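Local atomic coordinates of capsular polysaccharide export system protein KpsC (Thermosulfurimonas dismutans, PDB entry 6MGD), a protein that probably transfers Kdo sugars in beta-2,7 linkage, from a cytidine monophosphate-activated donor, while building the glycolipid anchor of bacterial capsules. Residues S234-F248 against G254-A266. Sequence-based numbering, arbitrary orientation.
Sequences SYADEVHVLTSLFGF and GKPVTCYGHPFYA
Val-239 and Val-241 bond to the backbone of Pro-256, Thr-258 and Tyr-260, so that strands 238-241 and 257-259 run parallel in a beta-alpha-beta unit whose crossover is helix 246-253, consistent with the Rossmann-like half of a GT-B glycosyltransferase. Val-239 N donates to Pro-256 O at 2.9 Å, and Val-239 O receives Thr-258 N; Val-241 repeats the pattern with Thr-258 O and Tyr-260 N. Beta-branched valines suit this extended backbone, and Val-239, Val-241 and Val-257 present an apolar face to the crossover side.

On the other face, His-240 CB lies 3.5 Å from Tyr-260 CE1. His-240 CG, near both Tyr-260 CE1 and Thr-258 CB, sits anti to the carbonyl carbon (chi1 -68°), which lays the ring alongside Thr-258, whose CB stands 3.7 Å from the ring centroid, almost exactly on the normal, as a CH-pi contact. CD2 also faces Thr-258 CB, and CE1 is near Tyr-260 OH and Thr-258 OG1. His-240 ND1 shares a hydrogen bond with Tyr-260 OH, 2.9 Å away at the ring edge, while NE2 donates to Glu-238 OE1 almost straight (172°) and in the ring plane. Both nitrogens being engaged, the imidazole's rotation is fixed; Glu-238 OE2, in turn, is salt-bridged to Lys-154. A leucine in place of His-240 would probably leave Tyr-260 OH and Glu-238 OE1 without this shared mate.

Beyond the strands, the 263-266 type I turn brings Phe-264 and Tyr-265 against helix 246-253. Phe-248 N lies over one face of the Tyr-265 ring, and Gly-247 fits because a CB there would collide with Tyr-265 OH. The edge of Phe-264 meets the face of Phe-248 (planes at 66°), Phe-264 CZ 3.4 Å from Phe-248 CG, while Phe-264 CE1 touches Leu-245 CD1 at 3.6 Å.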
ATOM      1  N   SER A 234      -6.245 -16.366   8.716  1.00 86.29           N
ATOM      2  CA  SER A 234      -7.046 -16.806   9.856  1.00 85.53           C
ATOM      3  C   SER A 234      -6.417 -17.991  10.578  1.00 84.50           C
ATOM      4  O   SER A 234      -6.629 -18.165  11.784  1.00 83.42           O
ATOM      5  CB  SER A 234      -8.458 -17.160   9.390  1.00 89.47           C
ATOM      6  OG  SER A 234      -8.428 -18.197   8.424  1.00 92.45           O
ATOM      7  N   TYR A 235      -5.649 -18.813   9.866  1.00 86.24           N
ATOM      8  CA  TYR A 235      -4.968 -19.949  10.473  1.00 86.48           C
ATOM      9  C   TYR A 235      -3.635 -19.572  11.110  1.00 81.68           C
ATOM     10  O   TYR A 235      -3.016 -20.425  11.754  1.00 82.21           O
ATOM     11  CB  TYR A 235      -4.742 -21.047   9.428  1.00 89.60           C
ATOM     12  CG  TYR A 235      -6.015 -21.600   8.828  1.00 94.76           C
ATOM     13  CD1 TYR A 235      -6.036 -22.102   7.532  1.00 97.65           C
ATOM     14  CD2 TYR A 235      -7.198 -21.625   9.559  1.00 96.77           C
ATOM     15  CE1 TYR A 235      -7.199 -22.607   6.979  1.00102.92           C
ATOM     16  CE2 TYR A 235      -8.364 -22.129   9.016  1.00102.22           C
ATOM     17  CZ  TYR A 235      -8.359 -22.619   7.727  1.00105.90           C
ATOM     18  OH  TYR A 235      -9.519 -23.122   7.182  1.00112.21           O
ATOM     19  N   ALA A 236      -3.187 -18.331  10.958  1.00 79.97           N
ATOM     20  CA  ALA A 236      -1.890 -17.902  11.459  1.00 77.21           C
ATOM     21  C   ALA A 236      -2.021 -17.242  12.826  1.00 74.44           C
ATOM     22  O   ALA A 236      -3.016 -16.578  13.127  1.00 73.25           O
ATOM     23  CB  ALA A 236      -1.222 -16.932  10.482  1.00 75.09           C
ATOM     24  N   ASP A 237      -0.993 -17.439  13.656  1.00 71.67           N
ATOM     25  CA  ASP A 237      -0.901 -16.731  14.928  1.00 70.05           C
ATOM     26  C   ASP A 237      -0.329 -15.331  14.740  1.00 65.84           C
ATOM     27  O   ASP A 237      -0.826 -14.371  15.340  1.00 64.45           O
ATOM     28  CB  ASP A 237      -0.042 -17.527  15.913  1.00 70.90           C
ATOM     29  CG  ASP A 237      -0.688 -18.835  16.327  1.00 73.67           C
ATOM     30  OD1 ASP A 237      -1.871 -18.814  16.729  1.00 74.72           O
ATOM     31  OD2 ASP A 237      -0.014 -19.884  16.247  1.00 74.32           O
ATOM     32  N   GLU A 238       0.712 -15.201  13.918  1.00 64.57           N
ATOM     33  CA  GLU A 238       1.338 -13.920  13.626  1.00 61.56           C
ATOM     34  C   GLU A 238       1.697 -13.864  12.147  1.00 60.35           C
ATOM     35  O   GLU A 238       1.955 -14.894  11.516  1.00 61.70           O
ATOM     36  CB  GLU A 238       2.598 -13.693  14.477  1.00 62.02           C
ATOM     37  CG  GLU A 238       2.361 -13.698  15.981  1.00 63.90           C
ATOM     38  CD  GLU A 238       3.646 -13.546  16.778  1.00 65.42           C
ATOM     39  OE1 GLU A 238       4.735 -13.542  16.164  1.00 65.39           O
ATOM     40  OE2 GLU A 238       3.567 -13.431  18.019  1.00 66.32           O
ATOM     41  N   VAL A 239       1.716 -12.649  11.600  1.00 58.82           N
ATOM     42  CA  VAL A 239       2.061 -12.408  10.202  1.00 58.59           C
ATOM     43  C   VAL A 239       3.354 -11.600  10.160  1.00 54.59           C
ATOM     44  O   VAL A 239       3.431 -10.511  10.741  1.00 51.07           O
ATOM     45  CB  VAL A 239       0.933 -11.673   9.460  1.00 58.63           C
ATOM     46  CG1 VAL A 239       1.249 -11.573   7.975  1.00 60.11           C
ATOM     47  CG2 VAL A 239      -0.394 -12.374   9.683  1.00 62.99           C
ATOM     48  N   HIS A 240       4.368 -12.122   9.473  1.00 54.19           N
ATOM     49  CA  HIS A 240       5.671 -11.469   9.377  1.00 54.00           C
ATOM     50  C   HIS A 240       5.927 -11.075   7.929  1.00 54.09           C
ATOM     51  O   HIS A 240       6.036 -11.943   7.056  1.00 54.10           O
ATOM     52  CB  HIS A 240       6.784 -12.376   9.903  1.00 54.27           C
ATOM     53  CG  HIS A 240       6.718 -12.618  11.381  1.00 54.28           C
ATOM     54  ND1 HIS A 240       7.842 -12.705  12.173  1.00 54.18           N
ATOM     55  CD2 HIS A 240       5.660 -12.795  12.209  1.00 54.13           C
ATOM     56  CE1 HIS A 240       7.480 -12.922  13.425  1.00 53.77           C
ATOM     57  NE2 HIS A 240       6.162 -12.980  13.475  1.00 53.52           N
ATOM     58  N   VAL A 241       6.032  -9.768   7.679  1.00 52.16           N
ATOM     59  CA  VAL A 241       6.127  -9.225   6.331  1.00 53.40           C
ATOM     60  C   VAL A 241       7.357  -8.330   6.228  1.00 51.84           C
ATOM     61  O   VAL A 241       8.029  -8.034   7.215  1.00 52.19           O
ATOM     62  CB  VAL A 241       4.863  -8.433   5.933  1.00 53.30           C
ATOM     63  CG1 VAL A 241       3.612  -9.253   6.200  1.00 54.30           C
ATOM     64  CG2 VAL A 241       4.811  -7.110   6.682  1.00 51.79           C
ATOM     65  N   LEU A 242       7.640  -7.901   4.998  1.00 52.41           N
ATOM     66  CA  LEU A 242       8.641  -6.871   4.747  1.00 49.73           C
ATOM     67  C   LEU A 242       7.937  -5.529   4.571  1.00 49.80           C
ATOM     68  O   LEU A 242       7.864  -4.734   5.513  1.00 50.25           O
ATOM     69  CB  LEU A 242       9.487  -7.224   3.520  1.00 51.52           C
ATOM     70  CG  LEU A 242      10.785  -6.440   3.287  1.00 51.74           C
ATOM     71  CD1 LEU A 242      11.697  -6.513   4.505  1.00 49.28           C
ATOM     72  CD2 LEU A 242      11.512  -6.951   2.047  1.00 53.21           C
ATOM     73  N   THR A 243       7.398  -5.270   3.373  1.00 49.09           N
ATOM     74  CA  THR A 243       6.595  -4.076   3.125  1.00 48.49           C
ATOM     75  C   THR A 243       5.256  -4.416   2.475  1.00 51.73           C
ATOM     76  O   THR A 243       4.644  -3.547   1.843  1.00 48.80           O
ATOM     77  CB  THR A 243       7.339  -3.067   2.245  1.00 47.76           C
ATOM     78  OG1 THR A 243       7.542  -3.628   0.942  1.00 48.78           O
ATOM     79  CG2 THR A 243       8.681  -2.691   2.857  1.00 47.57           C
ATOM     80  N   SER A 244       4.785  -5.651   2.617  1.00 51.45           N
ATOM     81  CA  SER A 244       3.617  -6.095   1.871  1.00 52.84           C
ATOM     82  C   SER A 244       2.340  -5.442   2.388  1.00 53.89           C
ATOM     83  O   SER A 244       2.135  -5.307   3.598  1.00 51.34           O
ATOM     84  CB  SER A 244       3.487  -7.615   1.946  1.00 53.01           C
ATOM     85  OG  SER A 244       2.463  -8.076   1.085  1.00 55.26           O
ATOM     86  N   LEU A 245       1.478  -5.035   1.452  1.00 52.81           N
ATOM     87  CA  LEU A 245       0.128  -4.609   1.803  1.00 55.63           C
ATOM     88  C   LEU A 245      -0.642  -5.718   2.512  1.00 56.81           C
ATOM     89  O   LEU A 245      -1.595  -5.436   3.246  1.00 55.76           O
ATOM     90  CB  LEU A 245      -0.615  -4.166   0.541  1.00 59.16           C
ATOM     91  CG  LEU A 245      -2.013  -3.566   0.676  1.00 61.21           C
ATOM     92  CD1 LEU A 245      -1.968  -2.289   1.499  1.00 59.33           C
ATOM     93  CD2 LEU A 245      -2.609  -3.305  -0.703  1.00 64.56           C
ATOM     94  N   PHE A 246      -0.237  -6.973   2.296  1.00 59.81           N
ATOM     95  CA  PHE A 246      -0.794  -8.112   3.016  1.00 61.65           C
ATOM     96  C   PHE A 246      -0.824  -7.869   4.521  1.00 57.12           C
ATOM     97  O   PHE A 246      -1.761  -8.292   5.208  1.00 56.50           O
ATOM     98  CB  PHE A 246       0.036  -9.353   2.683  1.00 66.53           C
ATOM     99  CG  PHE A 246      -0.650 -10.652   2.967  1.00 72.84           C
ATOM    100  CD1 PHE A 246      -0.420 -11.326   4.154  1.00 73.59           C
ATOM    101  CD2 PHE A 246      -1.502 -11.220   2.033  1.00 78.60           C
ATOM    102  CE1 PHE A 246      -1.039 -12.531   4.414  1.00 77.74           C
ATOM    103  CE2 PHE A 246      -2.125 -12.426   2.287  1.00 82.21           C
ATOM    104  CZ  PHE A 246      -1.892 -13.082   3.478  1.00 81.82           C
ATOM    105  N   GLY A 247       0.191  -7.177   5.050  1.00 56.09           N
ATOM    106  CA  GLY A 247       0.241  -6.912   6.479  1.00 48.56           C
ATOM    107  C   GLY A 247      -0.794  -5.911   6.952  1.00 49.18           C
ATOM    108  O   GLY A 247      -1.244  -5.976   8.100  1.00 47.98           O
ATOM    109  N   PHE A 248      -1.177  -4.964   6.091  1.00 49.50           N
ATOM    110  CA  PHE A 248      -2.265  -4.058   6.442  1.00 50.13           C
ATOM    111  C   PHE A 248      -3.600  -4.789   6.489  1.00 53.17           C
ATOM    112  O   PHE A 248      -4.468  -4.449   7.301  1.00 53.03           O
ATOM    113  CB  PHE A 248      -2.324  -2.894   5.451  1.00 50.90           C
ATOM    114  CG  PHE A 248      -3.437  -1.917   5.719  1.00 51.94           C
ATOM    115  CD1 PHE A 248      -3.576  -1.327   6.965  1.00 50.42           C
ATOM    116  CD2 PHE A 248      -4.330  -1.573   4.717  1.00 54.78           C
ATOM    117  CE1 PHE A 248      -4.596  -0.423   7.210  1.00 51.64           C
ATOM    118  CE2 PHE A 248      -5.348  -0.665   4.955  1.00 56.07           C
ATOM    119  CZ  PHE A 248      -5.480  -0.091   6.202  1.00 54.47           C
ATOM    120  N   GLY A 254      -7.133  -8.334  12.567  1.00 64.66           N
ATOM    121  CA  GLY A 254      -6.839  -8.396  13.983  1.00 62.41           C
ATOM    122  C   GLY A 254      -5.665  -9.273  14.362  1.00 60.65           C
ATOM    123  O   GLY A 254      -5.378  -9.410  15.558  1.00 61.15           O
ATOM    124  N   LYS A 255      -4.977  -9.868  13.391  1.00 62.73           N
ATOM    125  CA  LYS A 255      -3.855 -10.739  13.709  1.00 61.90           C
ATOM    126  C   LYS A 255      -2.594  -9.912  13.963  1.00 59.58           C
ATOM    127  O   LYS A 255      -2.344  -8.927  13.261  1.00 58.49           O
ATOM    128  CB  LYS A 255      -3.608 -11.733  12.575  1.00 63.25           C
ATOM    129  CG  LYS A 255      -4.651 -12.837  12.480  1.00 66.60           C
ATOM    130  CD  LYS A 255      -4.602 -13.727  13.709  1.00 67.27           C
ATOM    131  CE  LYS A 255      -5.661 -14.812  13.660  1.00 71.38           C
ATOM    132  NZ  LYS A 255      -5.633 -15.657  14.886  1.00 71.71           N
ATOM    133  N   PRO A 256      -1.793 -10.285  14.963  1.00 58.79           N
ATOM    134  CA  PRO A 256      -0.537  -9.565  15.207  1.00 56.36           C
ATOM    135  C   PRO A 256       0.404  -9.695  14.018  1.00 56.38           C
ATOM    136  O   PRO A 256       0.520 -10.759  13.405  1.00 56.98           O
ATOM    137  CB  PRO A 256       0.032 -10.248  16.457  1.00 56.40           C
ATOM    138  CG  PRO A 256      -1.135 -10.939  17.092  1.00 58.96           C
ATOM    139  CD  PRO A 256      -2.033 -11.341  15.960  1.00 59.84           C
ATOM    140  N   VAL A 257       1.077  -8.597  13.687  1.00 54.91           N
ATOM    141  CA  VAL A 257       1.928  -8.533  12.507  1.00 56.22           C
ATOM    142  C   VAL A 257       3.265  -7.907  12.878  1.00 54.37           C
ATOM    143  O   VAL A 257       3.307  -6.855  13.526  1.00 54.33           O
ATOM    144  CB  VAL A 257       1.258  -7.750  11.364  1.00 58.07           C
ATOM    145  CG1 VAL A 257       0.520  -6.561  11.921  1.00 56.92           C
ATOM    146  CG2 VAL A 257       2.291  -7.309  10.329  1.00 58.35           C
ATOM    147  N   THR A 258       4.350  -8.557  12.465  1.00 53.97           N
ATOM    148  CA  THR A 258       5.708  -8.063  12.644  1.00 52.67           C
ATOM    149  C   THR A 258       6.230  -7.563  11.304  1.00 53.13           C
ATOM    150  O   THR A 258       6.114  -8.260  10.290  1.00 55.36           O
ATOM    151  CB  THR A 258       6.620  -9.164  13.195  1.00 52.83           C
ATOM    152  OG1 THR A 258       6.177  -9.541  14.505  1.00 52.87           O
ATOM    153  CG2 THR A 258       8.068  -8.691  13.267  1.00 52.08           C
ATOM    154  N   CYS A 259       6.794  -6.360  11.295  1.00 53.43           N
ATOM    155  CA  CYS A 259       7.296  -5.739  10.077  1.00 53.71           C
ATOM    156  C   CYS A 259       8.818  -5.772  10.072  1.00 53.26           C
ATOM    157  O   CYS A 259       9.456  -5.352  11.043  1.00 52.36           O
ATOM    158  CB  CYS A 259       6.795  -4.299   9.947  1.00 52.85           C
ATOM    159  SG  CYS A 259       5.005  -4.150   9.717  1.00 53.84           S
ATOM    160  N   TYR A 260       9.393  -6.277   8.983  1.00 53.27           N
ATOM    161  CA  TYR A 260      10.839  -6.299   8.817  1.00 54.17           C
ATOM    162  C   TYR A 260      11.347  -5.163   7.942  1.00 53.17           C
ATOM    163  O   TYR A 260      12.564  -4.992   7.817  1.00 55.34           O
ATOM    164  CB  TYR A 260      11.284  -7.649   8.241  1.00 52.94           C
ATOM    165  CG  TYR A 260      11.107  -8.802   9.208  1.00 52.29           C
ATOM    166  CD1 TYR A 260       9.846  -9.326   9.470  1.00 50.57           C
ATOM    167  CD2 TYR A 260      12.198  -9.363   9.862  1.00 53.18           C
ATOM    168  CE1 TYR A 260       9.676 -10.371  10.355  1.00 51.70           C
ATOM    169  CE2 TYR A 260      12.038 -10.413  10.749  1.00 54.58           C
ATOM    170  CZ  TYR A 260      10.772 -10.914  10.990  1.00 54.47           C
ATOM    171  OH  TYR A 260      10.597 -11.959  11.870  1.00 56.13           O
ATOM    172  N   GLY A 261      10.446  -4.396   7.333  1.00 53.09           N
ATOM    173  CA  GLY A 261      10.788  -3.170   6.641  1.00 52.90           C
ATOM    174  C   GLY A 261      10.044  -1.998   7.248  1.00 52.56           C
ATOM    175  O   GLY A 261       9.813  -1.977   8.461  1.00 51.61           O
ATOM    176  N   HIS A 262       9.646  -1.026   6.428  1.00 51.15           N
ATOM    177  CA  HIS A 262       8.920   0.156   6.898  1.00 50.98           C
ATOM    178  C   HIS A 262       7.741   0.450   5.978  1.00 47.43           C
ATOM    179  O   HIS A 262       7.743   1.449   5.246  1.00 44.14           O
ATOM    180  CB  HIS A 262       9.843   1.369   6.986  1.00 54.47           C
ATOM    181  CG  HIS A 262      10.830   1.303   8.108  1.00 55.21           C
ATOM    182  ND1 HIS A 262      12.070   1.903   8.045  1.00 58.75           N
ATOM    183  CD2 HIS A 262      10.756   0.720   9.328  1.00 55.34           C
ATOM    184  CE1 HIS A 262      12.720   1.684   9.174  1.00 59.54           C
ATOM    185  NE2 HIS A 262      11.946   0.968   9.969  1.00 59.00           N
ATOM    186  N   PRO A 263       6.708  -0.392   5.999  1.00 50.41           N
ATOM    187  CA  PRO A 263       5.507  -0.103   5.209  1.00 48.84           C
ATOM    188  C   PRO A 263       4.757   1.086   5.786  1.00 50.43           C
ATOM    189  O   PRO A 263       5.095   1.621   6.848  1.00 50.58           O
ATOM    190  CB  PRO A 263       4.686  -1.390   5.318  1.00 48.24           C
ATOM    191  CG  PRO A 263       5.129  -2.002   6.601  1.00 49.43           C
ATOM    192  CD  PRO A 263       6.593  -1.667   6.731  1.00 49.13           C
ATOM    193  N   PHE A 264       3.704   1.495   5.072  1.00 49.87           N
ATOM    194  CA  PHE A 264       2.963   2.692   5.454  1.00 52.01           C
ATOM    195  C   PHE A 264       2.274   2.541   6.803  1.00 52.42           C
ATOM    196  O   PHE A 264       1.984   3.552   7.451  1.00 54.07           O
ATOM    197  CB  PHE A 264       1.940   3.052   4.367  1.00 51.58           C
ATOM    198  CG  PHE A 264       0.700   2.188   4.363  1.00 49.51           C
ATOM    199  CD1 PHE A 264       0.627   1.058   3.566  1.00 48.06           C
ATOM    200  CD2 PHE A 264      -0.407   2.527   5.132  1.00 50.44           C
ATOM    201  CE1 PHE A 264      -0.517   0.269   3.550  1.00 48.92           C
ATOM    202  CE2 PHE A 264      -1.550   1.742   5.125  1.00 50.02           C
ATOM    203  CZ  PHE A 264      -1.608   0.613   4.333  1.00 48.44           C
ATOM    204  N   TYR A 265       2.006   1.312   7.238  1.00 51.93           N
ATOM    205  CA  TYR A 265       1.343   1.061   8.508  1.00 52.69           C
ATOM    206  C   TYR A 265       2.320   0.779   9.641  1.00 53.80           C
ATOM    207  O   TYR A 265       1.884   0.484  10.756  1.00 55.77           O
ATOM    208  CB  TYR A 265       0.350  -0.104   8.368  1.00 49.06           C
ATOM    209  CG  TYR A 265       0.921  -1.338   7.699  1.00 45.79           C
ATOM    210  CD1 TYR A 265       0.894  -1.479   6.316  1.00 43.18           C
ATOM    211  CD2 TYR A 265       1.484  -2.362   8.450  1.00 44.10           C
ATOM    212  CE1 TYR A 265       1.415  -2.600   5.700  1.00 41.28           C
ATOM    213  CE2 TYR A 265       2.008  -3.488   7.842  1.00 42.64           C
ATOM    214  CZ  TYR A 265       1.970  -3.602   6.468  1.00 41.14           C
ATOM    215  OH  TYR A 265       2.489  -4.719   5.856  1.00 41.08           O
ATOM    216  N   ALA A 266       3.621   0.873   9.388  1.00 55.89           N
ATOM    217  CA  ALA A 266       4.627   0.629  10.410  1.00 55.66           C
ATOM    218  C   ALA A 266       4.979   1.920  11.142  1.00 54.92           C
ATOM    219  O   ALA A 266       4.702   3.028  10.673  1.00 52.24           O
ATOM    220  CB  ALA A 266       5.885   0.017   9.794  1.00 54.67           C
TER